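Local coordinates for protein interleukin-2 receptor subunit beta (Mus musculus, PDB 6DG5) that probably binds interleukin-2 through this extracellular part of a type I cytokine receptor, whose full-length form relays the cytokine's mitogenic signal and takes part in receptor-mediated endocytosis, at residues S39-W44 with S75-D80; P101-R106 with Q188-G193; E141-R146 with V158-Q163; T177-Q182 with L202-R207. One frame throughout, in Å; residues are numbered along the deposited sequence.

Interaction 1 of 4, residues S39-W44 with S75-D80; sequences SNLRHW and SVDLLD
Two groups grip Asp77 OD2. Arg42 NH1 forms a salt bridge to it at 2.7 Å, its guanidinium turned 54° from the carboxylate plane, and the Thr74 hydroxyl, just before the segment, hydrogen-bonds to the same oxygen. The other oxygen, Asp77 OD1, accepts from Ser39 OG at 2.6 Å; the serine hydroxyl stands anti to its own backbone N (chi1 176°), which turns it to the carboxylate. With an alanine in place of Asp77, Arg42 NH1, Ser39 OG and the Thr74 hydroxyl would probably lose the carboxylate they share, and the guanidinium would be freer to swing.

Beside this site Asn40, although poorly ordered, acts as a two-way link with Leu78: Asn40 N donates to Leu78 O at 3.1 Å, and Asn40 OD1 accepts from Leu78 N, both donors above the carbonyl planes. Apolar contact is slighter. Leu41 CD1 lies 3.5 Å from Val76 CG2, and Arg42 CB sits over the Trp44 ring face, near its rim, while Leu79 CD2 meets the ring edge.

Arg42 NH2 also hydrogen-bonds to a chain of another protein, on which Leu41 packs. Asp77 thus positions an arginine at an intermolecular surface, consistent with the ligand-contacting loops of cytokine-receptor N-terminal domains.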
# COMPACT_ATOMS: atom_id res chain seq x y z
N SER B 39 6.12 16.66 19.62
CA SER B 39 4.92 15.98 19.14
C SER B 39 3.82 16.01 20.20
O SER B 39 4.09 16.07 21.40
CB SER B 39 5.23 14.53 18.77
OG SER B 39 4.06 13.83 18.40
N ASN B 40 2.58 15.99 19.73
CA ASN B 40 1.45 16.00 20.66
C ASN B 40 1.21 14.63 21.28
O ASN B 40 0.84 14.53 22.45
CB ASN B 40 0.19 16.49 19.94
CG ASN B 40 -0.20 15.61 18.77
OD1 ASN B 40 0.65 14.97 18.15
ND2 ASN B 40 -1.49 15.57 18.46
N LEU B 41 1.43 13.56 20.51
CA LEU B 41 1.25 12.21 21.02
C LEU B 41 2.48 11.70 21.76
O LEU B 41 2.35 10.81 22.60
CB LEU B 41 0.94 11.25 19.87
CG LEU B 41 -0.31 11.54 19.04
CD1 LEU B 41 -0.29 10.67 17.80
CD2 LEU B 41 -1.56 11.30 19.85
N ARG B 42 3.65 12.25 21.48
CA ARG B 42 4.90 11.80 22.08
C ARG B 42 5.39 12.82 23.10
O ARG B 42 5.20 14.03 22.93
CB ARG B 42 5.97 11.56 21.01
CG ARG B 42 5.81 10.21 20.32
CD ARG B 42 6.37 10.22 18.91
NE ARG B 42 6.42 8.87 18.37
CZ ARG B 42 5.42 8.28 17.72
NH1 ARG B 42 4.29 8.94 17.53
NH2 ARG B 42 5.55 7.05 17.26
N HIS B 43 6.03 12.32 24.15
CA HIS B 43 6.46 13.17 25.26
C HIS B 43 7.81 13.84 25.02
O HIS B 43 8.20 14.69 25.83
CB HIS B 43 6.51 12.35 26.55
CG HIS B 43 5.17 11.94 27.07
ND1 HIS B 43 4.98 10.80 27.82
CD2 HIS B 43 3.95 12.52 26.95
CE1 HIS B 43 3.70 10.69 28.14
NE2 HIS B 43 3.06 11.72 27.63
N TRP B 44 8.52 13.49 23.95
CA TRP B 44 9.86 14.02 23.78
C TRP B 44 9.83 15.42 23.16
O TRP B 44 8.79 15.92 22.73
CB TRP B 44 10.73 13.08 22.93
CG TRP B 44 10.10 12.57 21.66
CD1 TRP B 44 9.67 11.30 21.43
CD2 TRP B 44 9.86 13.31 20.46
NE1 TRP B 44 9.16 11.20 20.15
CE2 TRP B 44 9.27 12.42 19.54
CE3 TRP B 44 10.08 14.63 20.07
CZ2 TRP B 44 8.89 12.82 18.25
CZ3 TRP B 44 9.71 15.02 18.79
CH2 TRP B 44 9.12 14.12 17.90
N SER B 75 0.75 8.92 10.84
CA SER B 75 -0.10 9.79 10.03
C SER B 75 -0.89 10.77 10.89
O SER B 75 -1.21 11.87 10.43
CB SER B 75 -1.06 8.93 9.20
OG SER B 75 -0.44 7.71 8.82
N VAL B 76 -1.21 10.39 12.13
CA VAL B 76 -1.99 11.24 13.01
C VAL B 76 -1.12 12.12 13.90
O VAL B 76 -1.66 12.90 14.71
CB VAL B 76 -2.94 10.39 13.88
CG1 VAL B 76 -3.69 9.38 13.01
CG2 VAL B 76 -2.18 9.68 14.97
N ASP B 77 0.20 12.03 13.78
CA ASP B 77 1.09 12.85 14.59
C ASP B 77 1.05 14.31 14.15
O ASP B 77 0.75 14.63 12.99
CB ASP B 77 2.53 12.32 14.50
CG ASP B 77 2.91 11.47 15.69
OD1 ASP B 77 3.13 12.03 16.78
OD2 ASP B 77 3.00 10.23 15.54
N LEU B 78 1.33 15.20 15.10
CA LEU B 78 1.39 16.63 14.83
C LEU B 78 2.37 17.24 15.83
O LEU B 78 2.07 17.30 17.02
CB LEU B 78 0.01 17.28 14.95
CG LEU B 78 -0.01 18.81 14.95
CD1 LEU B 78 0.38 19.35 13.59
CD2 LEU B 78 -1.38 19.33 15.37
N LEU B 79 3.52 17.68 15.35
CA LEU B 79 4.55 18.25 16.21
C LEU B 79 4.68 19.75 15.93
O LEU B 79 4.64 20.19 14.78
CB LEU B 79 5.89 17.55 16.02
CG LEU B 79 6.52 17.39 14.63
CD1 LEU B 79 7.41 18.57 14.32
CD2 LEU B 79 7.31 16.10 14.57
N ASP B 80 4.83 20.52 17.01
CA ASP B 80 4.93 21.97 16.92
C ASP B 80 6.40 22.35 16.71
O ASP B 80 7.24 22.11 17.59
CB ASP B 80 4.38 22.63 18.19
CG ASP B 80 2.93 22.25 18.45
OD1 ASP B 80 2.63 21.04 18.48
OD2 ASP B 80 2.10 23.17 18.63

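Interaction 2 of 4, residues P101-R106 with Q188-G193; sequences PFDNLR and QRNNTG. With FUC (alpha-L-fucopyranose), chain E.
Thr192 packs on Asp103, and this van der Waals contact forms the middle of the interface. The methyl CG2 of Thr192, anti to its backbone N, comes within 4.0 Å of Asp103 CB and also faces the Asp103 carbonyl. Next along the chain, Gly193 CA lies 3.5 Å from Leu105 O; a beta carbon at that position would point toward the 101-106 segment.

Within 101-106 and 188-193 the clear polar bonds shape each segment from inside; the backbone tie comes one residue later, at Thr194. Asn190 OD1 accepts from Thr192 N at 3.0 Å (N-H...O angle 161°), two residues on, which defines an Asx turn. Across from it Asn104 N donates to Pro101 O at 3.1 Å, closing the 3-10 turn. Asp103 OD1 and Asn190 ND2 stand 3.4 Å apart with their planes 55° from one another, but the 190-192 side chains are poorly ordered.

A glycan attached to the protein itself adds a contact on the 101-106 side. Bends at chi2 (-122°) and chi3 of Arg106 bring its guanidinium up against the fucose: C5 lies over one face, 4.1 Å from Arg106 CZ, while O2 meets the edge in plane. Fucose hydrogen-bonds to Leu107 O.

The 101-106 segment links strand 91-99 of the N-terminal domain to strand 111-118 of the fibronectin type III domain, so the contact lies at the interdomain elbow. Backbone bonds join Asn104 and Arg106 to Tyr12 of strand 8-12, while Leu105 is backbone-bonded to Thr194, in the loop between strands 178-187 and 202-205.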
# COMPACT_ATOMS: atom_id res chain seq x y z
N PRO B 101 3.49 15.52 9.50
CA PRO B 101 4.65 14.90 8.86
C PRO B 101 4.34 14.21 7.54
O PRO B 101 5.11 14.35 6.58
CB PRO B 101 5.14 13.90 9.92
CG PRO B 101 4.54 14.37 11.21
CD PRO B 101 3.21 14.95 10.83
N PHE B 102 3.24 13.47 7.45
CA PHE B 102 2.95 12.73 6.23
C PHE B 102 2.30 13.59 5.15
O PHE B 102 1.98 13.07 4.08
CB PHE B 102 2.09 11.51 6.54
CG PHE B 102 2.87 10.34 7.06
CD1 PHE B 102 3.26 10.28 8.38
CD2 PHE B 102 3.23 9.31 6.21
CE1 PHE B 102 3.99 9.21 8.85
CE2 PHE B 102 3.95 8.23 6.67
CZ PHE B 102 4.33 8.18 8.00
N ASP B 103 2.09 14.88 5.42
CA ASP B 103 1.72 15.83 4.39
C ASP B 103 2.92 16.60 3.85
O ASP B 103 2.78 17.39 2.91
CB ASP B 103 0.67 16.82 4.92
CG ASP B 103 -0.62 16.13 5.32
OD1 ASP B 103 -0.97 15.11 4.69
OD2 ASP B 103 -1.29 16.61 6.26
N ASN B 104 4.11 16.38 4.43
CA ASN B 104 5.35 17.04 4.01
C ASN B 104 6.43 15.97 3.85
O ASN B 104 7.42 15.95 4.58
CB ASN B 104 5.76 18.12 5.02
CG ASN B 104 4.86 19.34 4.97
OD1 ASN B 104 3.67 19.26 5.29
ND2 ASN B 104 5.42 20.48 4.59
N LEU B 105 6.24 15.08 2.88
CA LEU B 105 7.13 13.95 2.67
C LEU B 105 8.13 14.26 1.57
O LEU B 105 7.75 14.71 0.48
CB LEU B 105 6.34 12.69 2.32
CG LEU B 105 5.61 11.98 3.46
CD1 LEU B 105 4.84 10.79 2.93
CD2 LEU B 105 6.61 11.54 4.52
N ARG B 106 9.41 14.02 1.85
CA ARG B 106 10.48 14.14 0.86
C ARG B 106 11.45 13.00 1.12
O ARG B 106 12.34 13.12 1.97
CB ARG B 106 11.16 15.50 0.92
CG ARG B 106 11.73 15.96 -0.42
CD ARG B 106 13.22 16.21 -0.35
NE ARG B 106 13.54 17.64 -0.25
CZ ARG B 106 14.04 18.22 0.83
NH1 ARG B 106 14.30 19.52 0.83
NH2 ARG B 106 14.29 17.50 1.92
N GLN B 188 2.59 8.89 -3.89
CA GLN B 188 1.45 9.74 -4.24
C GLN B 188 0.15 9.22 -3.61
O GLN B 188 -0.84 8.92 -4.27
CB GLN B 188 1.34 9.87 -5.76
CG GLN B 188 0.91 8.63 -6.56
CD GLN B 188 1.86 7.46 -6.43
OE1 GLN B 188 3.06 7.64 -6.22
NE2 GLN B 188 1.33 6.25 -6.54
N ARG B 189 0.16 9.14 -2.27
CA ARG B 189 -1.06 8.80 -1.54
C ARG B 189 -2.06 9.94 -1.63
O ARG B 189 -3.17 9.78 -2.16
CB ARG B 189 -0.73 8.48 -0.09
CG ARG B 189 -1.96 8.37 0.81
CD ARG B 189 -2.70 7.06 0.60
NE ARG B 189 -2.24 6.03 1.53
CZ ARG B 189 -2.76 5.82 2.74
NH1 ARG B 189 -2.29 4.85 3.51
NH2 ARG B 189 -3.75 6.59 3.17
N ASN B 190 -1.70 11.11 -1.09
CA ASN B 190 -2.50 12.32 -1.23
C ASN B 190 -1.83 13.40 -2.06
O ASN B 190 -2.40 14.49 -2.22
CB ASN B 190 -2.86 12.88 0.15
CG ASN B 190 -1.65 13.08 1.04
OD1 ASN B 190 -0.57 13.44 0.57
ND2 ASN B 190 -1.82 12.82 2.33
N ASN B 191 -0.63 13.14 -2.59
CA ASN B 191 0.12 14.05 -3.45
C ASN B 191 0.46 15.37 -2.77
O ASN B 191 0.76 16.36 -3.44
CB ASN B 191 -0.63 14.32 -4.77
CG ASN B 191 0.31 14.55 -5.93
OD1 ASN B 191 1.52 14.70 -5.75
ND2 ASN B 191 -0.24 14.60 -7.14
N THR B 192 0.42 15.40 -1.43
CA THR B 192 0.85 16.59 -0.70
C THR B 192 2.36 16.64 -0.51
O THR B 192 2.89 17.71 -0.17
CB THR B 192 0.14 16.64 0.66
OG1 THR B 192 -1.22 16.22 0.50
CG2 THR B 192 0.15 18.06 1.20
N GLY B 193 3.07 15.53 -0.73
CA GLY B 193 4.52 15.53 -0.62
C GLY B 193 5.21 15.87 -1.93
O GLY B 193 4.60 15.90 -3.00
C1 FUC E . 17.25 15.40 3.53
C2 FUC E . 15.98 14.54 3.29
C3 FUC E . 15.68 14.36 1.79
C4 FUC E . 16.91 14.64 0.91
C5 FUC E . 17.45 16.06 1.19
C6 FUC E . 18.92 16.24 0.79
O2 FUC E . 14.85 15.06 3.97
O3 FUC E . 15.25 13.03 1.55
O4 FUC E . 17.93 13.66 1.10
O5 FUC E . 17.34 16.45 2.58

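Interaction 3 of 4, residues E141-R146 with V158-Q163; sequences EFEARR and VLSLKQ
Phe142 and Leu161 exchange a pair of backbone bonds: Phe142 N donates to Leu161 O at 3.0 Å, nearly straight at 174°, and Leu161 N returns to Phe142 O at 2.7 Å. Two residues on, Ala144 N reaches Leu159 O at 2.9 Å in the carbonyl plane, and Leu159 N donates back to Ala144 O. Between these hydrogen-bonded pairs Glu143 CA adds a C-H...O contact to Leu159 O at 3.3 Å. The inward-facing amides and carbonyls of both strands are therefore satisfied; those of Glu143 and Arg145 turn the other way and bond to Arg184 and Gln182. Ser160 N, on the outer edge, donates to a polar side chain on a chain of another protein.

The charged side chains find their partners beyond the pair. Glu143 OE1 forms a salt bridge with Arg184, while the CG1 methyl of Val158 lies against that carboxylate, 3.7 Å from Glu143 OE1. Glu141 and Lys162 run side by side, yet Glu141 OE2 and Lys162 NZ are 6.6 Å apart; Lys162 instead bridges to an acidic side chain of the other protein. Arg145, extended beyond a chi1 of 57°, hydrogen-bonds through NH2 to Gln182 and makes a cation-pi contact with Trp198 of the WSXWS motif.

On the apolar face Phe142 CB touches Leu161 CD1 at 3.9 Å. In this hairpin, the C-C' pair of the fibronectin type III domain, strand 178-187 runs antiparallel along the other edge of strand 140-148; Phe142, Ala144 and Leu159 turn to the facing sheet, meeting Trp127, Leu168 and Leu170.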
# COMPACT_ATOMS: atom_id res chain seq x y z
N GLU B 141 6.73 5.66 -6.45
CA GLU B 141 6.71 6.14 -7.82
C GLU B 141 8.11 6.64 -8.16
O GLU B 141 8.79 7.21 -7.31
CB GLU B 141 5.68 7.25 -8.01
CG GLU B 141 5.16 7.41 -9.43
CD GLU B 141 3.96 8.32 -9.50
OE1 GLU B 141 4.12 9.54 -9.29
OE2 GLU B 141 2.84 7.81 -9.74
N PHE B 142 8.53 6.42 -9.41
CA PHE B 142 9.89 6.75 -9.81
C PHE B 142 9.89 7.59 -11.08
O PHE B 142 9.05 7.40 -11.96
CB PHE B 142 10.73 5.49 -10.02
CG PHE B 142 10.96 4.71 -8.76
CD1 PHE B 142 12.01 5.04 -7.92
CD2 PHE B 142 10.13 3.65 -8.42
CE1 PHE B 142 12.23 4.32 -6.76
CE2 PHE B 142 10.35 2.93 -7.27
CZ PHE B 142 11.40 3.27 -6.43
N GLU B 143 10.84 8.52 -11.15
CA GLU B 143 11.07 9.35 -12.33
C GLU B 143 12.57 9.39 -12.59
O GLU B 143 13.35 9.74 -11.70
CB GLU B 143 10.52 10.76 -12.13
CG GLU B 143 9.38 11.14 -13.05
CD GLU B 143 9.04 12.62 -12.99
OE1 GLU B 143 9.87 13.39 -12.46
OE2 GLU B 143 7.96 13.01 -13.47
N ALA B 144 12.96 9.03 -13.81
CA ALA B 144 14.36 9.06 -14.22
C ALA B 144 14.52 9.99 -15.41
O ALA B 144 13.58 10.22 -16.18
CB ALA B 144 14.87 7.65 -14.58
N ARG B 145 15.73 10.54 -15.55
CA ARG B 145 16.04 11.39 -16.70
C ARG B 145 17.36 10.95 -17.32
O ARG B 145 18.36 10.77 -16.61
CB ARG B 145 16.09 12.87 -16.32
CG ARG B 145 17.06 13.26 -15.21
CD ARG B 145 16.98 14.76 -14.96
NE ARG B 145 17.89 15.22 -13.92
CZ ARG B 145 17.99 16.49 -13.54
NH1 ARG B 145 17.23 17.42 -14.10
NH2 ARG B 145 18.85 16.84 -12.59
N ARG B 146 17.36 10.78 -18.63
CA ARG B 146 18.51 10.34 -19.40
C ARG B 146 19.05 11.51 -20.21
O ARG B 146 18.30 12.14 -20.96
CB ARG B 146 18.13 9.18 -20.33
CG ARG B 146 19.24 8.71 -21.25
CD ARG B 146 18.68 8.09 -22.53
NE ARG B 146 18.20 9.10 -23.47
CZ ARG B 146 16.92 9.40 -23.66
NH1 ARG B 146 15.97 8.76 -22.99
NH2 ARG B 146 16.58 10.33 -24.54
N VAL B 158 12.82 13.12 -19.35
CA VAL B 158 12.41 12.59 -18.05
C VAL B 158 11.36 11.51 -18.29
O VAL B 158 10.31 11.77 -18.89
CB VAL B 158 11.87 13.69 -17.14
CG1 VAL B 158 11.58 13.14 -15.76
CG2 VAL B 158 12.86 14.84 -17.06
N LEU B 159 11.64 10.30 -17.82
CA LEU B 159 10.76 9.16 -17.98
C LEU B 159 10.07 8.85 -16.66
O LEU B 159 10.70 8.88 -15.60
CB LEU B 159 11.54 7.93 -18.47
CG LEU B 159 12.55 8.19 -19.59
CD1 LEU B 159 13.60 7.09 -19.60
CD2 LEU B 159 11.85 8.26 -20.93
N SER B 160 8.78 8.53 -16.73
CA SER B 160 7.97 8.28 -15.54
C SER B 160 7.72 6.79 -15.38
O SER B 160 7.34 6.11 -16.33
CB SER B 160 6.64 9.03 -15.61
OG SER B 160 6.83 10.43 -15.44
N LEU B 161 7.93 6.29 -14.16
CA LEU B 161 7.55 4.93 -13.77
C LEU B 161 6.50 5.09 -12.67
O LEU B 161 6.83 5.20 -11.49
CB LEU B 161 8.75 4.12 -13.29
CG LEU B 161 9.91 3.93 -14.26
CD1 LEU B 161 11.14 4.67 -13.78
CD2 LEU B 161 10.20 2.45 -14.44
N LYS B 162 5.23 5.11 -13.08
CA LYS B 162 4.12 5.33 -12.15
C LYS B 162 3.78 4.10 -11.32
O LYS B 162 2.65 3.99 -10.82
CB LYS B 162 2.89 5.82 -12.92
CG LYS B 162 3.11 7.12 -13.67
CD LYS B 162 1.83 7.66 -14.28
CE LYS B 162 2.10 8.87 -15.16
NZ LYS B 162 2.92 8.51 -16.35
N GLN B 163 4.73 3.18 -11.18
CA GLN B 163 4.59 2.01 -10.32
C GLN B 163 5.91 1.80 -9.60
O GLN B 163 6.87 2.56 -9.78
CB GLN B 163 4.18 0.77 -11.13
CG GLN B 163 5.14 0.42 -12.25
CD GLN B 163 4.90 1.22 -13.52
OE1 GLN B 163 3.89 1.91 -13.64
NE2 GLN B 163 5.82 1.13 -14.47

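Interaction 4 of 4, residues T177-Q182 with L202-R207; sequences TSYEVQ and LTFRTR
Tyr179 and Phe204 make the dense side of this strand pair. The CB of Tyr179 sits over the Phe204 ring in a CH-pi contact, 4.0 Å from the centroid and 27° off the normal, and Val181 CG2 meets the ring edge in plane at 3.6 Å from CE1. A chi1 of 61° swings the Phe204 ring across to its neighbours. The two aromatic planes are 25° apart but slid so far (centroids 5.6 Å) that they barely overlap. Replacing Phe204 by an alanine would probably open a gap beside Tyr179 CB and Val181 CG2, and against Val115 and Ile125 of the facing sheet.

These are the F and G strands of the fibronectin type III sandwich, antiparallel and joined by the loop that carries the WSXWS motif. Backbone bonds such as Tyr179 N to Phe204 O, 2.7 Å, set the register, and Tyr179 OH bonds to Ile174 N, consistent with a tyrosine corner. At the strand end Thr206 OG1 accepts from Thr177 N at 2.9 Å while also bonding to Ile174 O.

The opposite face is looser and more polar. Arg205, extended and exposed, sends NH1 to Ser178 OG at 3.1 Å, the oxygen lying at the guanidinium edge. Exposed Thr203 rests its OG1 3.5 Å from Glu180 CG; the glutamate's OE1 goes to a salt bridge with Arg147 on the adjacent strand.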
# COMPACT_ATOMS: atom_id res chain seq x y z
N THR B 177 27.88 5.42 -27.45
CA THR B 177 27.45 6.73 -26.98
C THR B 177 27.33 6.71 -25.47
O THR B 177 26.83 5.73 -24.90
CB THR B 177 26.12 7.14 -27.62
OG1 THR B 177 26.25 7.15 -29.05
CG2 THR B 177 25.68 8.51 -27.15
N SER B 178 27.79 7.78 -24.82
CA SER B 178 27.82 7.87 -23.37
C SER B 178 26.62 8.65 -22.85
O SER B 178 26.33 9.74 -23.34
CB SER B 178 29.12 8.54 -22.90
OG SER B 178 30.25 7.81 -23.33
N TYR B 179 25.94 8.08 -21.86
CA TYR B 179 24.76 8.68 -21.26
C TYR B 179 24.96 8.86 -19.76
O TYR B 179 25.84 8.25 -19.15
CB TYR B 179 23.51 7.83 -21.51
CG TYR B 179 23.21 7.53 -22.96
CD1 TYR B 179 23.80 6.45 -23.60
CD2 TYR B 179 22.32 8.32 -23.68
CE1 TYR B 179 23.52 6.16 -24.92
CE2 TYR B 179 22.04 8.04 -25.01
CZ TYR B 179 22.64 6.96 -25.62
OH TYR B 179 22.36 6.69 -26.94
N GLU B 180 24.10 9.69 -19.17
CA GLU B 180 24.06 9.91 -17.73
C GLU B 180 22.61 9.88 -17.27
O GLU B 180 21.73 10.42 -17.94
CB GLU B 180 24.71 11.25 -17.36
CG GLU B 180 25.57 11.22 -16.10
CD GLU B 180 26.41 12.48 -15.93
OE1 GLU B 180 26.44 13.31 -16.86
OE2 GLU B 180 27.03 12.64 -14.86
N VAL B 181 22.36 9.23 -16.14
CA VAL B 181 21.01 8.95 -15.68
C VAL B 181 20.88 9.27 -14.19
O VAL B 181 21.76 8.92 -13.40
CB VAL B 181 20.62 7.48 -15.95
CG1 VAL B 181 19.43 7.07 -15.10
CG2 VAL B 181 20.30 7.28 -17.42
N GLN B 182 19.79 9.95 -13.83
CA GLN B 182 19.42 10.20 -12.45
C GLN B 182 17.99 9.75 -12.23
O GLN B 182 17.14 9.86 -13.13
CB GLN B 182 19.54 11.68 -12.08
CG GLN B 182 20.95 12.22 -12.05
CD GLN B 182 21.01 13.66 -11.57
OE1 GLN B 182 20.44 14.55 -12.20
NE2 GLN B 182 21.68 13.89 -10.45
N LEU B 202 24.56 8.20 -12.92
CA LEU B 202 25.25 7.00 -13.37
C LEU B 202 25.64 7.19 -14.83
O LEU B 202 24.77 7.36 -15.69
CB LEU B 202 24.36 5.77 -13.21
CG LEU B 202 24.86 4.46 -13.82
CD1 LEU B 202 25.87 3.80 -12.89
CD2 LEU B 202 23.70 3.53 -14.12
N THR B 203 26.94 7.15 -15.11
CA THR B 203 27.46 7.36 -16.45
C THR B 203 27.79 6.01 -17.09
O THR B 203 28.54 5.22 -16.51
CB THR B 203 28.70 8.24 -16.43
OG1 THR B 203 28.48 9.35 -15.54
CG2 THR B 203 29.00 8.77 -17.82
N PHE B 204 27.22 5.76 -18.27
CA PHE B 204 27.43 4.50 -18.97
C PHE B 204 27.53 4.77 -20.47
O PHE B 204 26.99 5.75 -20.98
CB PHE B 204 26.29 3.50 -18.69
CG PHE B 204 24.93 3.97 -19.13
CD1 PHE B 204 24.17 4.79 -18.31
CD2 PHE B 204 24.41 3.59 -20.35
CE1 PHE B 204 22.92 5.23 -18.71
CE2 PHE B 204 23.16 4.02 -20.75
CZ PHE B 204 22.41 4.84 -19.93
N ARG B 205 28.24 3.88 -21.16
CA ARG B 205 28.46 3.99 -22.60
C ARG B 205 28.05 2.69 -23.28
O ARG B 205 28.38 1.60 -22.81
CB ARG B 205 29.93 4.31 -22.91
CG ARG B 205 30.22 4.49 -24.39
CD ARG B 205 31.68 4.85 -24.62
NE ARG B 205 31.99 4.98 -26.05
CZ ARG B 205 31.93 6.12 -26.72
NH1 ARG B 205 31.58 7.24 -26.11
NH2 ARG B 205 32.23 6.14 -28.02
N THR B 206 27.32 2.82 -24.38
CA THR B 206 26.82 1.67 -25.11
C THR B 206 27.94 0.98 -25.89
O THR B 206 28.97 1.57 -26.21
CB THR B 206 25.70 2.08 -26.06
OG1 THR B 206 26.09 3.27 -26.76
CG2 THR B 206 24.42 2.34 -25.30
N ARG B 207 27.72 -0.30 -26.18
CA ARG B 207 28.69 -1.08 -26.93
C ARG B 207 28.81 -0.54 -28.35
O ARG B 207 27.80 -0.20 -28.97
CB ARG B 207 28.28 -2.56 -26.96
CG ARG B 207 29.26 -3.49 -27.65
CD ARG B 207 28.71 -4.90 -27.78
NE ARG B 207 28.64 -5.59 -26.49
CZ ARG B 207 29.58 -6.42 -26.04
NH1 ARG B 207 30.66 -6.66 -26.76
NH2 ARG B 207 29.44 -7.01 -24.86

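How the interactions relate
Interactions 3 and 4 hold one sheet: their strands 140-148 and 178-187 are neighbours, and Arg146 CD packs against Tyr179 CD2 at 3.8 Å between them. Both rely on regular backbone ladders with an apolar face turned to the sandwich core. Interactions 1 and 2 are loop contacts that meet at Asp77 O and the Pro101 ring; a buried carboxylate organises the first, whereas the second is a surface contact resting mainly on van der Waals packing. Interactions 1 and 3, their centres about 34 Å apart, and interaction 2 through Arg189, reach another protein chain; the segments of interaction 4 touch none in the assembly.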